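Side-chain contacts in putative capsular polysaccharide biosynthesis protein (Streptococcus pneumoniae serotype 4, PDB 6EWJ), which is probably a pyridoxal phosphate-dependent sugar aminotransferase of the DegT/DnrJ/EryC1 family, essential for making pneumococcal teichoic acid: residues Ser33-Thr37 / Thr38-Thr42; Gln123-Thr126 / Glu127-Val131; Cys142-Asp145 / Arg146-Gln149; Asp225-Met228 / Tyr229-Gln233; Glu331-Asn334 / Leu335-Glu339. All blocks are in the same frame, centred on the assembly; numbering follows the deposited sequence.

Overall arrangement
All five are local contacts within one continuous piece of chain, set apart by their place in the fold. Contact 1 is a surface turn leading into helix 40-53, whereas the other four are partly buried. Contacts 2 and 3, with centres 16 Å apart, follow one another in the chain: a turn joining helix 118-124 to strand 129-132 of the central sheet, then the start of helix 144-153. Contacts 4 and 5 are i to i+4 pairs in the first turns of helices 225-236 and 330-342, on opposite sides of the chain's centre. Chemistry differs accordingly: CH-pi packing in 1 and 3, threonine hydroxyls in 2, a Met-aromatic pair and acids in 4, an arginine-asparagine grip in 5. Contacts 1 and 5 also touch the second subunit.

Contact 1: Ser33-Thr37 / Thr38-Thr42; sequences SGWIT and TGPKT
Trp35 meets Pro40 where the loop after helix 21-31 turns into helix 40-53. Just before it, Ser33 closes an ST turn: its OG accepts from Trp35 N at 2.9 Å with an N-H...O angle of 161°, which fixes the backbone from which the indole projects. The Trp35 ring, with CG beside the backbone N and anti to the carbonyl carbon (chi1 -63°), is carried over to the start of the helix. There Pro40 CD lies over one face, 4.0 Å from the centroid of the five-membered ring and 20° off its normal, and is nearest to Trp35 CG at 3.7 Å. This is a CH-pi contact, the two side chains crossing at about a right angle. Both Thr38 O (3.7 Å from Trp35 CE3) and CA of the N-cap residue Gly39 (4.0 Å from Trp35 CE3) approach the ring obliquely. Thr37 turns its OG1 to Glu211 of the second subunit, while Thr38 OG1 is taken up by Met266 O and Asn265 ND2 of its own chain. Indole and proline thus meet by apolar contact; Asp268 accepts from the first helix amides of Lys41 and Thr42, and the threonine hydroxyls tie the turn to its surroundings, including the dimer partner.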
loop_
_atom_site.group_PDB
_atom_site.type_symbol
_atom_site.label_atom_id
_atom_site.label_comp_id
_atom_site.label_asym_id
_atom_site.label_seq_id
_atom_site.Cartn_x
_atom_site.Cartn_y
_atom_site.Cartn_z
ATOM N N SER A 33 4.557 -15.557 16.038
ATOM C CA SER A 33 3.151 -15.588 16.390
ATOM C C SER A 33 2.299 -16.067 15.216
ATOM O O SER A 33 2.773 -16.275 14.119
ATOM C CB SER A 33 2.692 -14.181 16.826
ATOM O OG SER A 33 2.397 -13.387 15.694
ATOM N N GLY A 34 1.013 -16.261 15.469
ATOM C CA GLY A 34 0.068 -16.531 14.375
ATOM C C GLY A 34 -0.201 -15.346 13.430
ATOM O O GLY A 34 -0.859 -15.517 12.407
ATOM N N TRP A 35 0.329 -14.159 13.746
ATOM C CA TRP A 35 -0.131 -12.923 13.110
ATOM C C TRP A 35 1.037 -12.128 12.569
ATOM O O TRP A 35 1.685 -11.458 13.316
ATOM C CB TRP A 35 -0.899 -12.087 14.146
ATOM C CG TRP A 35 -2.117 -12.732 14.659
ATOM C CD1 TRP A 35 -2.221 -13.520 15.790
ATOM C CD2 TRP A 35 -3.444 -12.662 14.099
ATOM N NE1 TRP A 35 -3.511 -13.947 15.947
ATOM C CE2 TRP A 35 -4.289 -13.430 14.942
ATOM C CE3 TRP A 35 -4.000 -12.001 12.991
ATOM C CZ2 TRP A 35 -5.669 -13.583 14.696
ATOM C CZ3 TRP A 35 -5.372 -12.159 12.733
ATOM C CH2 TRP A 35 -6.197 -12.935 13.599
ATOM N N ILE A 36 1.302 -12.219 11.257
ATOM C CA ILE A 36 2.403 -11.462 10.648
ATOM C C ILE A 36 1.962 -10.272 9.807
ATOM O O ILE A 36 2.746 -9.356 9.632
ATOM C CB ILE A 36 3.413 -12.335 9.870
ATOM C CG1 ILE A 36 2.710 -13.132 8.743
ATOM C CG2 ILE A 36 4.152 -13.241 10.829
ATOM C CD1 ILE A 36 3.671 -13.787 7.784
ATOM N N THR A 37 0.726 -10.262 9.304
ATOM C CA THR A 37 0.144 -9.032 8.763
ATOM C C THR A 37 -0.668 -8.336 9.877
ATOM O O THR A 37 -0.327 -8.504 11.056
ATOM C CB THR A 37 -0.619 -9.258 7.424
ATOM O OG1 THR A 37 -0.981 -7.995 6.850
ATOM C CG2 THR A 37 -1.849 -10.147 7.577
ATOM N N THR A 38 -1.680 -7.552 9.513
ATOM C CA THR A 38 -2.491 -6.806 10.489
ATOM C C THR A 38 -3.062 -7.722 11.590
ATOM O O THR A 38 -3.714 -8.738 11.323
ATOM C CB THR A 38 -3.651 -6.039 9.801
ATOM O OG1 THR A 38 -3.126 -5.228 8.735
ATOM C CG2 THR A 38 -4.411 -5.104 10.803
ATOM N N GLY A 39 -2.749 -7.402 12.828
ATOM C CA GLY A 39 -3.168 -8.250 13.954
ATOM C C GLY A 39 -3.256 -7.465 15.255
ATOM O O GLY A 39 -3.502 -6.242 15.219
ATOM N N PRO A 40 -3.132 -8.163 16.403
ATOM C CA PRO A 40 -3.316 -7.500 17.713
ATOM C C PRO A 40 -2.322 -6.383 17.990
ATOM O O PRO A 40 -2.707 -5.387 18.565
ATOM C CB PRO A 40 -3.163 -8.627 18.749
ATOM C CG PRO A 40 -2.978 -9.892 17.994
ATOM C CD PRO A 40 -2.806 -9.595 16.525
ATOM N N LYS A 41 -1.076 -6.528 17.532
ATOM C CA LYS A 41 -0.076 -5.463 17.715
ATOM C C LYS A 41 -0.444 -4.179 16.987
ATOM O O LYS A 41 -0.244 -3.087 17.520
ATOM C CB LYS A 41 1.339 -5.928 17.337
ATOM C CG LYS A 41 1.851 -7.051 18.253
ATOM C CD LYS A 41 3.365 -7.114 18.195
ATOM C CE LYS A 41 4.021 -8.374 18.756
ATOM N NZ LYS A 41 3.310 -8.888 19.928
ATOM N N THR A 42 -0.989 -4.305 15.781
ATOM C CA THR A 42 -1.478 -3.117 15.055
ATOM C C THR A 42 -2.615 -2.389 15.818
ATOM O O THR A 42 -2.564 -1.197 15.975
ATOM C CB THR A 42 -1.834 -3.432 13.577
ATOM O OG1 THR A 42 -0.647 -3.854 12.900
ATOM C CG2 THR A 42 -2.392 -2.214 12.853
#

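Contact 2: Gln123-Thr126 / Glu127-Val131; sequences QAIT and EKTKV
Thr129 OG1 is gripped from two directions in the turn between helix 118-124 and strand 129-132. It accepts from Thr126 N at 2.8 Å in an almost perfectly straight bond (179°), and it donates to a water 2.7 Å away. That water in turn donates to Ala124 O at 2.9 Å, linking Ala124 to Thr129. The hydroxyl is placed there by a chi1 of -46°, which sets OG1 beside its own backbone N. The backbone closes a type I beta turn, Thr129 N to Thr126 O at 3.2 Å. Thr126 OG1, standing between its own N and carbonyl carbon (chi1 73°), accepts from Lys128 N at 3.1 Å and also bonds to Glu82 of the neighbouring strand 82-86. Two threonine hydroxyls thus accept from the amides of Thr126 and Lys128, and one of them joins the turn to the sheet.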
loop_
_atom_site.group_PDB
_atom_site.type_symbol
_atom_site.label_atom_id
_atom_site.label_comp_id
_atom_site.label_asym_id
_atom_site.label_seq_id
_atom_site.Cartn_x
_atom_site.Cartn_y
_atom_site.Cartn_z
ATOM N N GLN A 123 -8.071 34.334 0.044
ATOM C CA GLN A 123 -8.336 34.675 -1.365
ATOM C C GLN A 123 -8.504 33.457 -2.279
ATOM O O GLN A 123 -9.295 33.500 -3.191
ATOM C CB GLN A 123 -7.212 35.513 -1.942
ATOM C CG GLN A 123 -7.082 36.897 -1.359
ATOM C CD GLN A 123 -5.881 37.634 -1.925
ATOM O OE1 GLN A 123 -5.444 37.370 -3.064
ATOM N NE2 GLN A 123 -5.342 38.581 -1.149
ATOM N N ALA A 124 -7.748 32.397 -2.013
ATOM C CA ALA A 124 -7.796 31.175 -2.819
ATOM C C ALA A 124 -9.051 30.323 -2.593
ATOM O O ALA A 124 -9.351 29.442 -3.418
ATOM C CB ALA A 124 -6.563 30.328 -2.561
ATOM N N ILE A 125 -9.794 30.594 -1.530
ATOM C CA ILE A 125 -11.034 29.852 -1.233
ATOM C C ILE A 125 -12.162 30.181 -2.223
ATOM O O ILE A 125 -12.436 31.334 -2.516
ATOM C CB ILE A 125 -11.479 30.056 0.255
ATOM C CG1 ILE A 125 -10.554 29.260 1.164
ATOM C CG2 ILE A 125 -12.924 29.638 0.494
ATOM C CD1 ILE A 125 -10.661 29.579 2.640
ATOM N N THR A 126 -12.828 29.123 -2.712
ATOM C CA THR A 126 -13.984 29.246 -3.609
ATOM C C THR A 126 -15.112 28.322 -3.139
ATOM O O THR A 126 -14.993 27.633 -2.116
ATOM C CB THR A 126 -13.633 28.869 -5.075
ATOM O OG1 THR A 126 -13.462 27.447 -5.189
ATOM C CG2 THR A 126 -12.367 29.594 -5.558
ATOM N N GLU A 127 -16.207 28.332 -3.900
ATOM C CA GLU A 127 -17.342 27.449 -3.658
ATOM C C GLU A 127 -16.992 25.973 -3.842
ATOM O O GLU A 127 -17.670 25.109 -3.299
ATOM C CB GLU A 127 -18.514 27.837 -4.544
ATOM C CG GLU A 127 -18.950 29.274 -4.316
ATOM C CD GLU A 127 -20.451 29.525 -4.253
ATOM O OE1 GLU A 127 -21.238 28.572 -4.012
ATOM O OE2 GLU A 127 -20.847 30.711 -4.409
ATOM N N LYS A 128 -15.917 25.683 -4.560
ATOM C CA LYS A 128 -15.439 24.304 -4.715
ATOM C C LYS A 128 -14.472 23.785 -3.597
ATOM O O LYS A 128 -14.172 22.590 -3.557
ATOM C CB LYS A 128 -14.742 24.160 -6.081
ATOM C CG LYS A 128 -15.528 24.663 -7.303
ATOM C CD LYS A 128 -14.802 24.302 -8.589
ATOM C CE LYS A 128 -15.753 24.166 -9.764
ATOM N NZ LYS A 128 -15.012 24.170 -11.061
ATOM N N THR A 129 -13.947 24.678 -2.749
ATOM C CA THR A 129 -12.940 24.294 -1.775
ATOM C C THR A 129 -13.579 23.379 -0.743
ATOM O O THR A 129 -14.590 23.748 -0.123
ATOM C CB THR A 129 -12.297 25.496 -1.048
ATOM O OG1 THR A 129 -11.947 26.513 -1.984
ATOM C CG2 THR A 129 -11.017 25.045 -0.315
ATOM N N LYS A 130 -13.012 22.174 -0.606
ATOM C CA LYS A 130 -13.424 21.200 0.409
ATOM C C LYS A 130 -12.444 20.993 1.552
ATOM O O LYS A 130 -12.863 20.669 2.685
ATOM C CB LYS A 130 -13.685 19.823 -0.217
ATOM C CG LYS A 130 -14.764 19.767 -1.279
ATOM C CD LYS A 130 -16.081 20.387 -0.845
ATOM C CE LYS A 130 -17.163 20.111 -1.875
ATOM N NZ LYS A 130 -18.443 20.651 -1.415
ATOM N N VAL A 131 -11.152 21.133 1.281
ATOM C CA VAL A 131 -10.115 20.739 2.229
ATOM C C VAL A 131 -8.945 21.697 2.139
ATOM O O VAL A 131 -8.607 22.188 1.047
ATOM C CB VAL A 131 -9.603 19.308 1.964
ATOM C CG1 VAL A 131 -8.358 18.989 2.774
ATOM C CG2 VAL A 131 -10.672 18.282 2.285
HETATM O O HOH W 1 -9.752 26.570 -3.519
#

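Contact 3: Cys142-Asp145 / Arg146-Gln149; sequences CDYD and RLFQ
Leu147 CD1 sits squarely over the Tyr144 ring, 4.1 Å from its centroid and only 11° off the normal, a CH-pi contact centred on the ring, between residues three apart at the start of a helix. The same methyl also reaches Cys142 CB at 3.9 Å, so one branch of the leucine fills the angle between the ring and the residue preceding the N-cap. Phe148, a turn above Tyr144, brings CE2 to within 3.9 Å of Tyr144 CD2, the two side chains crossing obliquely. Its CG is anti to the carbonyl carbon (chi1 -81°), and this lays CD2 against Tyr144 O at 3.4 Å. All three apolar groups pack on Ile173 of strand 172-177, seating helix 144-153 against the central sheet.

On the other side, Asp143 at the N-cap is the centre of an inverse gamma turn. Its OD2 lies against Arg146 CB at 3.3 Å, but the carboxylate does not pair with the guanidinium, whose nearest nitrogen, NH1, is 5.8 Å from OD2. Arg146 NH2 instead makes salt bridges to Asp119 and Glu122, and Asp145 OD2 pairs with Lys186. The helix start thus divides its chemistry: Tyr144, Leu147 and Phe148 pack toward the sheet, with the tyrosine hydroxyl held by Glu136, while Arg146 and Asp145 find their charge partners outside the helix.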
loop_
_atom_site.group_PDB
_atom_site.type_symbol
_atom_site.label_atom_id
_atom_site.label_comp_id
_atom_site.label_asym_id
_atom_site.label_seq_id
_atom_site.Cartn_x
_atom_site.Cartn_y
_atom_site.Cartn_z
ATOM N N CYS A 142 1.460 24.573 12.288
ATOM C CA CYS A 142 0.893 25.831 11.795
ATOM C C CYS A 142 -0.012 26.636 12.785
ATOM O O CYS A 142 -0.403 26.162 13.843
ATOM C CB CYS A 142 0.122 25.583 10.516
ATOM S SG CYS A 142 1.240 25.027 9.170
ATOM N N ASP A 143 -0.351 27.849 12.383
ATOM C CA ASP A 143 -1.184 28.788 13.174
ATOM C C ASP A 143 -2.641 28.340 13.056
ATOM O O ASP A 143 -3.405 28.853 12.230
ATOM C CB ASP A 143 -0.945 30.196 12.559
ATOM C CG ASP A 143 -1.587 31.322 13.300
ATOM O OD1 ASP A 143 -2.232 31.130 14.344
ATOM O OD2 ASP A 143 -1.481 32.452 12.742
ATOM N N TYR A 144 -3.012 27.330 13.847
ATOM C CA TYR A 144 -4.366 26.755 13.746
ATOM C C TYR A 144 -5.470 27.727 14.157
ATOM O O TYR A 144 -6.533 27.700 13.559
ATOM C CB TYR A 144 -4.469 25.375 14.399
ATOM C CG TYR A 144 -4.015 24.311 13.443
ATOM C CD1 TYR A 144 -2.677 23.952 13.357
ATOM C CD2 TYR A 144 -4.924 23.724 12.546
ATOM C CE1 TYR A 144 -2.252 22.983 12.453
ATOM C CE2 TYR A 144 -4.510 22.772 11.626
ATOM C CZ TYR A 144 -3.179 22.405 11.590
ATOM O OH TYR A 144 -2.749 21.485 10.674
ATOM N N ASP A 145 -5.226 28.619 15.118
ATOM C CA ASP A 145 -6.222 29.618 15.425
ATOM C C ASP A 145 -6.590 30.428 14.189
ATOM O O ASP A 145 -7.763 30.667 13.955
ATOM C CB ASP A 145 -5.782 30.563 16.556
ATOM C CG ASP A 145 -5.744 29.860 17.930
ATOM O OD1 ASP A 145 -6.184 28.708 18.053
ATOM O OD2 ASP A 145 -5.247 30.504 18.880
ATOM N N ARG A 146 -5.598 30.842 13.420
ATOM C CA ARG A 146 -5.863 31.590 12.193
ATOM C C ARG A 146 -6.540 30.717 11.125
ATOM O O ARG A 146 -7.542 31.107 10.532
ATOM C CB ARG A 146 -4.579 32.171 11.633
ATOM C CG ARG A 146 -4.769 33.022 10.389
ATOM C CD ARG A 146 -5.690 34.230 10.633
ATOM N NE ARG A 146 -6.067 34.865 9.369
ATOM C CZ ARG A 146 -5.305 35.689 8.656
ATOM N NH1 ARG A 146 -4.080 36.012 9.045
ATOM N NH2 ARG A 146 -5.783 36.182 7.513
ATOM N N LEU A 147 -6.019 29.524 10.916
ATOM C CA LEU A 147 -6.659 28.579 9.947
ATOM C C LEU A 147 -8.150 28.344 10.224
ATOM O O LEU A 147 -8.963 28.463 9.324
ATOM C CB LEU A 147 -5.918 27.248 9.939
ATOM C CG LEU A 147 -4.627 27.277 9.148
ATOM C CD1 LEU A 147 -3.645 26.171 9.557
ATOM C CD2 LEU A 147 -5.004 27.143 7.654
ATOM N N PHE A 148 -8.504 28.049 11.487
ATOM C CA PHE A 148 -9.930 27.841 11.842
ATOM C C PHE A 148 -10.785 29.118 11.688
ATOM O O PHE A 148 -11.957 29.036 11.332
ATOM C CB PHE A 148 -10.091 27.216 13.246
ATOM C CG PHE A 148 -9.890 25.715 13.258
ATOM C CD1 PHE A 148 -10.851 24.874 12.704
ATOM C CD2 PHE A 148 -8.740 25.141 13.795
ATOM C CE1 PHE A 148 -10.663 23.490 12.672
ATOM C CE2 PHE A 148 -8.573 23.759 13.812
ATOM C CZ PHE A 148 -9.525 22.931 13.219
ATOM N N GLN A 149 -10.175 30.274 11.927
ATOM C CA GLN A 149 -10.837 31.595 11.687
ATOM C C GLN A 149 -11.149 31.791 10.200
ATOM O O GLN A 149 -12.244 32.205 9.851
ATOM C CB GLN A 149 -9.943 32.739 12.187
ATOM C CG GLN A 149 -9.826 32.816 13.705
ATOM C CD GLN A 149 -8.744 33.796 14.210
ATOM O OE1 GLN A 149 -7.983 34.368 13.438
ATOM N NE2 GLN A 149 -8.668 33.964 15.528
#

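Contact 4: Asp225-Met228 / Tyr229-Gln233; sequences DEEM and YKEFQ
Met228 and Phe232 form a Met-aromatic contact one turn apart on helix 225-236, and they are the tightly packed part of this pair of segments. Met228 SD lies 3.7 Å from Phe232 CE2 and 5.0 Å from the ring centroid, 72° off the normal, so the sulfur comes in obliquely toward the rim and not over the ring. Met228 CG meets the same ring at its edge, in plane. The methionine sends CG anti to its backbone N (chi1 179°) and bends at chi2 and chi3, which brings SD beside Phe232 CE2. Both residues are buried against helix 64-74, where each touches Val74, and against strand 213-217 of the sheet.

A charged flank follows. Glu227 and Glu231 run side by side, pointing the same way, with their OE2 atoms 3.7 Å apart and carboxylate planes turned 50° from each other. Two like charges so close would repel, but Lys163 NZ makes a salt bridge to both OE2 atoms and probably offsets this. Glu231 OE1 also bonds to Trp164 NE1. The loose, solvent side belongs to Glu226 and Lys230: exposed Glu226 pairs with Lys57, while exposed Lys230 reaches the preceding turn chiefly through its base, CB lying 3.4 Å from Glu226 O. Regular backbone bonds run beneath both sides. Back on the packed side, Phe232 CD2 lies 3.3 Å from Met228 O, which approaches at the ring edge, near its plane.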
loop_
_atom_site.group_PDB
_atom_site.type_symbol
_atom_site.label_atom_id
_atom_site.label_comp_id
_atom_site.label_asym_id
_atom_site.label_seq_id
_atom_site.Cartn_x
_atom_site.Cartn_y
_atom_site.Cartn_z
ATOM N N ASP A 225 -16.952 7.868 16.319
ATOM C CA ASP A 225 -15.546 7.419 16.154
ATOM C C ASP A 225 -15.409 5.963 15.676
ATOM O O ASP A 225 -14.520 5.654 14.878
ATOM C CB ASP A 225 -14.758 7.598 17.449
ATOM C CG ASP A 225 -14.683 9.045 17.888
ATOM O OD1 ASP A 225 -14.415 9.914 17.017
ATOM O OD2 ASP A 225 -14.888 9.308 19.088
ATOM N N GLU A 226 -16.289 5.078 16.144
ATOM C CA GLU A 226 -16.260 3.667 15.691
ATOM C C GLU A 226 -16.668 3.546 14.235
ATOM O O GLU A 226 -16.059 2.758 13.483
ATOM C CB GLU A 226 -17.135 2.759 16.566
ATOM C CG GLU A 226 -16.583 2.472 17.949
ATOM C CD GLU A 226 -15.230 1.770 17.950
ATOM O OE1 GLU A 226 -14.914 0.972 17.050
ATOM O OE2 GLU A 226 -14.444 2.020 18.882
ATOM N N GLU A 227 -17.700 4.303 13.836
ATOM C CA GLU A 227 -18.175 4.311 12.432
ATOM C C GLU A 227 -17.061 4.844 11.512
ATOM O O GLU A 227 -16.803 4.287 10.440
ATOM C CB GLU A 227 -19.462 5.146 12.300
ATOM C CG GLU A 227 -20.033 5.328 10.892
ATOM C CD GLU A 227 -21.226 6.286 10.854
ATOM O OE1 GLU A 227 -21.847 6.560 11.915
ATOM O OE2 GLU A 227 -21.572 6.787 9.756
ATOM N N MET A 228 -16.407 5.926 11.938
ATOM C CA MET A 228 -15.344 6.555 11.136
ATOM C C MET A 228 -14.158 5.608 11.013
ATOM O O MET A 228 -13.579 5.452 9.954
ATOM C CB MET A 228 -14.892 7.874 11.778
ATOM C CG MET A 228 -13.788 8.596 11.043
ATOM S SD MET A 228 -14.233 9.201 9.381
ATOM C CE MET A 228 -15.147 10.678 9.768
ATOM N N TYR A 229 -13.816 4.976 12.128
ATOM C CA TYR A 229 -12.735 3.992 12.168
ATOM C C TYR A 229 -13.054 2.880 11.208
ATOM O O TYR A 229 -12.216 2.516 10.403
ATOM C CB TYR A 229 -12.561 3.404 13.572
ATOM C CG TYR A 229 -11.478 2.339 13.701
ATOM C CD1 TYR A 229 -10.128 2.687 13.814
ATOM C CD2 TYR A 229 -11.799 0.996 13.705
ATOM C CE1 TYR A 229 -9.144 1.734 13.951
ATOM C CE2 TYR A 229 -10.807 0.019 13.827
ATOM C CZ TYR A 229 -9.495 0.397 13.961
ATOM O OH TYR A 229 -8.498 -0.545 14.058
ATOM N N LYS A 230 -14.265 2.342 11.293
ATOM C CA LYS A 230 -14.689 1.252 10.384
ATOM C C LYS A 230 -14.623 1.627 8.860
ATOM O O LYS A 230 -14.193 0.806 8.025
ATOM C CB LYS A 230 -16.079 0.762 10.789
ATOM C CG LYS A 230 -16.573 -0.433 10.015
ATOM C CD LYS A 230 -17.856 -1.053 10.613
ATOM C CE LYS A 230 -18.451 -2.035 9.531
ATOM N NZ LYS A 230 -17.567 -3.210 9.243
ATOM N N GLU A 231 -14.941 2.869 8.516
ATOM C CA GLU A 231 -14.854 3.344 7.112
ATOM C C GLU A 231 -13.418 3.367 6.575
ATOM O O GLU A 231 -13.167 3.009 5.413
ATOM C CB GLU A 231 -15.495 4.738 6.936
ATOM C CG GLU A 231 -17.021 4.657 6.814
ATOM C CD GLU A 231 -17.751 6.001 6.725
ATOM O OE1 GLU A 231 -17.235 6.936 6.108
ATOM O OE2 GLU A 231 -18.869 6.104 7.304
ATOM N N PHE A 232 -12.468 3.779 7.400
ATOM C CA PHE A 232 -11.037 3.723 7.002
ATOM C C PHE A 232 -10.569 2.290 6.808
ATOM O O PHE A 232 -9.850 1.969 5.831
ATOM C CB PHE A 232 -10.133 4.378 8.023
ATOM C CG PHE A 232 -10.034 5.859 7.895
ATOM C CD1 PHE A 232 -9.093 6.429 7.090
ATOM C CD2 PHE A 232 -10.879 6.687 8.602
ATOM C CE1 PHE A 232 -9.008 7.818 6.978
ATOM C CE2 PHE A 232 -10.780 8.067 8.510
ATOM C CZ PHE A 232 -9.855 8.635 7.690
ATOM N N GLN A 233 -10.964 1.423 7.760
ATOM C CA GLN A 233 -10.589 0.015 7.721
ATOM C C GLN A 233 -10.998 -0.624 6.426
ATOM O O GLN A 233 -10.179 -1.300 5.787
ATOM C CB GLN A 233 -11.181 -0.777 8.909
ATOM C CG GLN A 233 -10.440 -0.567 10.208
ATOM C CD GLN A 233 -8.953 -0.883 10.193
ATOM O OE1 GLN A 233 -8.176 -0.190 10.860
ATOM N NE2 GLN A 233 -8.539 -1.893 9.449
#

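Contact 5: Glu331-Asn334 / Leu335-Glu339; sequences EERN and LIIQE
Arg333 and Ile337 lie side by side, pointing the same way, one turn apart on helix 330-342. Arg333 CD touches Ile337 CD1 at 3.4 Å, so the aliphatic part of the arginine packs on the isoleucine while its guanidinium turns to polar partners. The chain bends at chi2 (-84°) and chi3, which brings the head back to its neighbour Asn334. Asn334 OD1 takes two bonds there, from Arg333 NE at 2.9 Å and Arg333 NH2 at 3.1 Å, a side-on grip by two nitrogens on one oxygen. The remaining nitrogen, NH1, donates to Glu380 O, and Trp253 of the second subunit makes a cation-pi contact, so Arg333 ties the helix to strand 380-383 and to the dimer partner. Glu332 OE1 is satisfied by Ser329 N, Glu339 OE1 by Lys407 of helix 391-409. The main-chain carbonyls of Glu331 to Asn334 accept from the amides of Leu335 to Gln338, as in a regular alpha helix. Asn334 OD1 lies only 3° out of the guanidinium plane for both of its donors.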
loop_
_atom_site.group_PDB
_atom_site.type_symbol
_atom_site.label_atom_id
_atom_site.label_comp_id
_atom_site.label_asym_id
_atom_site.label_seq_id
_atom_site.Cartn_x
_atom_site.Cartn_y
_atom_site.Cartn_z
ATOM N N GLU A 331 22.748 29.558 -6.680
ATOM C CA GLU A 331 23.992 28.956 -7.091
ATOM C C GLU A 331 24.946 28.807 -5.920
ATOM O O GLU A 331 25.655 27.792 -5.768
ATOM C CB GLU A 331 24.577 29.767 -8.253
ATOM C CG GLU A 331 25.955 29.279 -8.668
ATOM C CD GLU A 331 26.426 29.857 -9.985
ATOM O OE1 GLU A 331 25.833 30.876 -10.451
ATOM O OE2 GLU A 331 27.420 29.300 -10.511
ATOM N N GLU A 332 24.924 29.797 -5.049
ATOM C CA GLU A 332 25.797 29.801 -3.872
ATOM C C GLU A 332 25.328 28.763 -2.868
ATOM O O GLU A 332 26.147 28.060 -2.277
ATOM C CB GLU A 332 25.868 31.201 -3.252
ATOM C CG GLU A 332 26.609 32.206 -4.117
ATOM C CD GLU A 332 26.422 33.647 -3.650
ATOM O OE1 GLU A 332 25.386 33.948 -3.014
ATOM O OE2 GLU A 332 27.305 34.467 -3.905
ATOM N N ARG A 333 24.016 28.643 -2.690
ATOM C CA ARG A 333 23.453 27.566 -1.833
ATOM C C ARG A 333 23.916 26.216 -2.318
ATOM O O ARG A 333 24.324 25.350 -1.517
ATOM C CB ARG A 333 21.916 27.589 -1.789
ATOM C CG ARG A 333 21.296 26.660 -0.696
ATOM C CD ARG A 333 21.126 25.196 -1.094
ATOM N NE ARG A 333 20.447 25.104 -2.377
ATOM C CZ ARG A 333 19.147 25.251 -2.554
ATOM N NH1 ARG A 333 18.319 25.442 -1.542
ATOM N NH2 ARG A 333 18.669 25.163 -3.786
ATOM N N ASN A 334 23.829 25.988 -3.623
ATOM C CA ASN A 334 24.172 24.665 -4.161
ATOM C C ASN A 334 25.653 24.391 -3.913
ATOM O O ASN A 334 25.986 23.287 -3.522
ATOM C CB ASN A 334 23.796 24.537 -5.646
ATOM C CG ASN A 334 22.290 24.670 -5.899
ATOM O OD1 ASN A 334 21.448 24.543 -5.001
ATOM N ND2 ASN A 334 21.943 24.918 -7.184
ATOM N N LEU A 335 26.509 25.408 -4.110
ATOM C CA LEU A 335 27.961 25.268 -3.855
ATOM C C LEU A 335 28.223 24.928 -2.396
ATOM O O LEU A 335 28.943 23.966 -2.114
ATOM C CB LEU A 335 28.763 26.512 -4.280
ATOM C CG LEU A 335 30.302 26.470 -4.097
ATOM C CD1 LEU A 335 30.948 25.186 -4.654
ATOM C CD2 LEU A 335 30.958 27.680 -4.719
ATOM N N ILE A 336 27.546 25.625 -1.477
ATOM C CA ILE A 336 27.659 25.318 -0.025
ATOM C C ILE A 336 27.306 23.837 0.294
ATOM O O ILE A 336 28.016 23.168 1.046
ATOM C CB ILE A 336 26.828 26.294 0.847
ATOM C CG1 ILE A 336 27.430 27.709 0.788
ATOM C CG2 ILE A 336 26.799 25.832 2.312
ATOM C CD1 ILE A 336 26.530 28.816 1.316
ATOM N N ILE A 337 26.253 23.305 -0.309
ATOM C CA ILE A 337 25.912 21.896 -0.101
ATOM C C ILE A 337 27.032 20.970 -0.570
ATOM O O ILE A 337 27.419 20.044 0.143
ATOM C CB ILE A 337 24.599 21.511 -0.775
ATOM C CG1 ILE A 337 23.453 22.094 0.044
ATOM C CG2 ILE A 337 24.446 19.993 -0.894
ATOM C CD1 ILE A 337 22.123 21.977 -0.648
ATOM N N GLN A 338 27.573 21.228 -1.749
ATOM C CA GLN A 338 28.696 20.401 -2.251
ATOM C C GLN A 338 29.975 20.532 -1.373
ATOM O O GLN A 338 30.707 19.543 -1.184
ATOM C CB GLN A 338 28.980 20.687 -3.738
ATOM C CG GLN A 338 27.807 20.441 -4.686
ATOM C CD GLN A 338 27.279 19.023 -4.720
ATOM O OE1 GLN A 338 27.984 18.045 -4.420
ATOM N NE2 GLN A 338 26.005 18.893 -5.126
ATOM N N GLU A 339 30.230 21.730 -0.837
ATOM C CA GLU A 339 31.341 21.929 0.106
ATOM C C GLU A 339 31.105 21.219 1.443
ATOM O O GLU A 339 32.045 20.700 2.038
ATOM C CB GLU A 339 31.575 23.409 0.388
ATOM C CG GLU A 339 32.267 24.152 -0.739
ATOM C CD GLU A 339 33.719 23.758 -0.892
ATOM O OE1 GLU A 339 34.424 23.564 0.131
ATOM O OE2 GLU A 339 34.171 23.639 -2.043
#